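Local structure of vacuolar protein sorting-associated protein 29 (Entamoeba histolytica, 5XCJ) at residues Asp24-Thr28 with Gly29-Thr33. The protein binds zinc through a calcineurin-like metallophosphatase fold and probably acts in retromer-mediated protein transport. The protein carries 1 engineered substitution. Numbering follows the deposited sequence.
Sequences DRLNT and GRIQT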
ATOM      1  N   ASP A  24     -15.187  -3.859   7.102  1.00 12.45           N
ATOM      2  CA  ASP A  24     -16.547  -3.380   6.877  1.00 13.04           C
ATOM      3  C   ASP A  24     -16.545  -2.177   5.935  1.00 13.02           C
ATOM      4  O   ASP A  24     -17.395  -2.064   5.060  1.00 14.22           O
ATOM      5  CB  ASP A  24     -17.211  -2.989   8.198  1.00 12.33           C
ATOM      6  CG  ASP A  24     -17.467  -4.175   9.091  1.00 14.07           C
ATOM      7  OD1 ASP A  24     -17.324  -5.312   8.622  1.00 19.97           O
ATOM      8  OD2 ASP A  24     -17.810  -3.968  10.266  1.00 16.04           O
ATOM      9  N   ARG A  25     -15.597  -1.270   6.142  1.00 12.95           N
ATOM     10  CA  ARG A  25     -15.464  -0.093   5.296  1.00 10.34           C
ATOM     11  C   ARG A  25     -15.078  -0.416   3.853  1.00 11.73           C
ATOM     12  O   ARG A  25     -15.629   0.141   2.915  1.00 14.34           O
ATOM     13  CB  ARG A  25     -14.431   0.862   5.893  1.00 11.64           C
ATOM     14  CG  ARG A  25     -13.929   1.911   4.923  1.00 10.04           C
ATOM     15  CD  ARG A  25     -15.000   2.949   4.665  1.00 11.25           C
ATOM     16  NE  ARG A  25     -14.694   3.802   3.524  1.00  8.86           N
ATOM     17  CZ  ARG A  25     -14.821   3.436   2.257  1.00 10.96           C
ATOM     18  NH1 ARG A  25     -15.240   2.219   1.947  1.00 12.14           N
ATOM     19  NH2 ARG A  25     -14.522   4.289   1.293  1.00 17.26           N
ATOM     20  N   LEU A  26     -14.084  -1.279   3.703  1.00 12.06           N
ATOM     21  CA  LEU A  26     -13.586  -1.717   2.405  1.00 12.44           C
ATOM     22  C   LEU A  26     -14.598  -2.521   1.582  1.00 14.04           C
ATOM     23  O   LEU A  26     -14.655  -2.406   0.371  1.00 16.89           O
ATOM     24  CB  LEU A  26     -12.276  -2.482   2.570  1.00 12.96           C
ATOM     25  CG  LEU A  26     -11.080  -1.689   3.100  1.00  9.57           C
ATOM     26  CD1 LEU A  26      -9.868  -2.564   3.365  1.00 12.46           C
ATOM     27  CD2 LEU A  26     -10.734  -0.521   2.206  1.00  9.62           C
ATOM     28  N   ASN A  27     -15.402  -3.316   2.271  1.00 14.52           N
ATOM     29  CA  ASN A  27     -16.410  -4.177   1.647  1.00 16.53           C
ATOM     30  C   ASN A  27     -17.521  -3.456   0.878  1.00 17.13           C
ATOM     31  O   ASN A  27     -18.087  -4.021  -0.046  1.00 20.63           O
ATOM     32  CB  ASN A  27     -16.978  -5.183   2.653  1.00 17.12           C
ATOM     33  CG  ASN A  27     -16.165  -6.462   2.716  1.00 22.54           C
ATOM     34  OD1 ASN A  27     -15.730  -6.979   1.693  1.00 23.04           O
ATOM     35  ND2 ASN A  27     -15.955  -6.978   3.922  1.00 17.95           N
ATOM     36  N   THR A  28     -17.876  -2.244   1.287  1.00 17.06           N
ATOM     37  CA  THR A  28     -18.939  -1.510   0.597  1.00 18.66           C
ATOM     38  C   THR A  28     -18.483  -0.485  -0.443  1.00 23.20           C
ATOM     39  O   THR A  28     -19.296   0.048  -1.185  1.00 27.83           O
ATOM     40  CB  THR A  28     -19.862  -0.792   1.600  1.00 18.87           C
ATOM     41  OG1 THR A  28     -19.078   0.056   2.442  1.00 18.52           O
ATOM     42  CG2 THR A  28     -20.606  -1.800   2.455  1.00 19.59           C
ATOM     43  N   GLY A  29     -17.210  -0.141  -0.429  1.00 25.48           N
ATOM     44  CA  GLY A  29     -16.740   0.879  -1.328  1.00 25.89           C
ATOM     45  C   GLY A  29     -16.791   0.471  -2.769  1.00 24.93           C
ATOM     46  O   GLY A  29     -16.756  -0.709  -3.089  1.00 31.24           O
ATOM     47  N   ARG A  30     -16.928   1.447  -3.657  1.00 25.06           N
ATOM     48  CA  ARG A  30     -16.903   1.174  -5.082  1.00 22.24           C
ATOM     49  C   ARG A  30     -15.439   1.248  -5.489  1.00 22.97           C
ATOM     50  O   ARG A  30     -15.049   2.111  -6.267  1.00 24.56           O
ATOM     51  CB  ARG A  30     -17.713   2.214  -5.853  1.00 26.07           C
ATOM     52  CG  ARG A  30     -18.127   1.761  -7.241  1.00 30.84           C
ATOM     53  CD  ARG A  30     -19.293   0.796  -7.165  1.00 39.19           C
ATOM     54  NE  ARG A  30     -19.368  -0.104  -8.313  1.00 42.34           N
ATOM     55  CZ  ARG A  30     -19.081  -1.402  -8.268  1.00 42.45           C
ATOM     56  NH1 ARG A  30     -18.697  -1.974  -7.132  1.00 42.14           N
ATOM     57  NH2 ARG A  30     -19.182  -2.134  -9.364  1.00 47.31           N
ATOM     58  N   ILE A  31     -14.634   0.328  -4.979  1.00 21.70           N
ATOM     59  CA  ILE A  31     -13.214   0.348  -5.276  1.00 16.64           C
ATOM     60  C   ILE A  31     -12.908  -0.328  -6.604  1.00 16.22           C
ATOM     61  O   ILE A  31     -13.146  -1.511  -6.786  1.00 18.77           O
ATOM     62  CB  ILE A  31     -12.419  -0.340  -4.151  1.00 16.49           C
ATOM     63  CG1 ILE A  31     -12.639   0.390  -2.827  1.00 20.26           C
ATOM     64  CG2 ILE A  31     -10.945  -0.380  -4.489  1.00 13.74           C
ATOM     65  CD1 ILE A  31     -12.137  -0.362  -1.621  1.00 18.77           C
ATOM     66  N   GLN A  32     -12.475   0.472  -7.568  1.00 17.97           N
ATOM     67  CA  GLN A  32     -12.097  -0.020  -8.885  1.00 16.35           C
ATOM     68  C   GLN A  32     -10.824  -0.872  -8.957  1.00 15.81           C
ATOM     69  O   GLN A  32     -10.773  -1.854  -9.679  1.00 17.05           O
ATOM     70  CB  GLN A  32     -11.991   1.138  -9.872  1.00 20.15           C
ATOM     71  CG  GLN A  32     -13.334   1.718 -10.280  1.00 19.14           C
ATOM     72  CD  GLN A  32     -13.918   2.617  -9.216  1.00 18.98           C
ATOM     73  OE1 GLN A  32     -13.189   3.262  -8.471  1.00 21.37           O
ATOM     74  NE2 GLN A  32     -15.240   2.660  -9.137  1.00 23.72           N
ATOM     75  N   THR A  33      -9.796  -0.460  -8.224  1.00 13.14           N
ATOM     76  CA  THR A  33      -8.506  -1.147  -8.251  1.00 13.14           C
ATOM     77  C   THR A  33      -7.880  -1.308  -6.864  1.00 14.13           C
ATOM     78  O   THR A  33      -8.067  -0.463  -5.989  1.00 13.60           O
ATOM     79  CB  THR A  33      -7.535  -0.375  -9.185  1.00 11.51           C
ATOM     80  OG1 THR A  33      -8.198  -0.072 -10.409  1.00 16.14           O
ATOM     81  CG2 THR A  33      -6.276  -1.163  -9.513  1.00 14.72           C
TER
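L26 and I31 meet by their side-chain ends where the chain leaves helix 20-28. CD2 of L26 comes to 4.1 Å from CD1 of I31, a plain van der Waals contact. The two side chains run at a slant to each other, and of their atoms only these terminal methyls meet. The CB of I31 points toward the helix. Its CG1 lies anti to the carbonyl carbon, and the extended chi2 (168°) carries CD1 on toward the helix. There CD1 also packs against the backbone O of L26, at 3.8 Å.

R25 approaches the turn from another side. Its CG is anti to the backbone N, and the chain then bends at chi2 (72°). This brings the guanidinium to G29, although the CB of R25 does not aim there. NH1 lies 3.8 Å from G29 CA, which sits at the edge of the guanidinium, near its plane. G29 has no side chain to meet this group.

OG1 of T28 sits between its backbone N and carbonyl carbon (chi1 56°). The hydroxyl makes a weak, long hydrogen bond to the backbone O of R25, at 3.5 Å. T28 CB lies 3.4 Å from G29 N. Beyond G29 the chain folds through an inverse gamma turn centred on R30, with a weak bond from I31 N to G29 O (3.0 Å).

This turn is the helix-to-strand link of a beta-alpha-beta unit in the calcineurin-like fold, away from the metal-binding residues. It joins helix 20-28 to strand 33-36, which pairs parallel with strand 2-6. I31 rests on L2 and L4 of strand 2-6. L26 also touches L4, and it reaches L52 of helix 43-52 and F150 of strand 149-156.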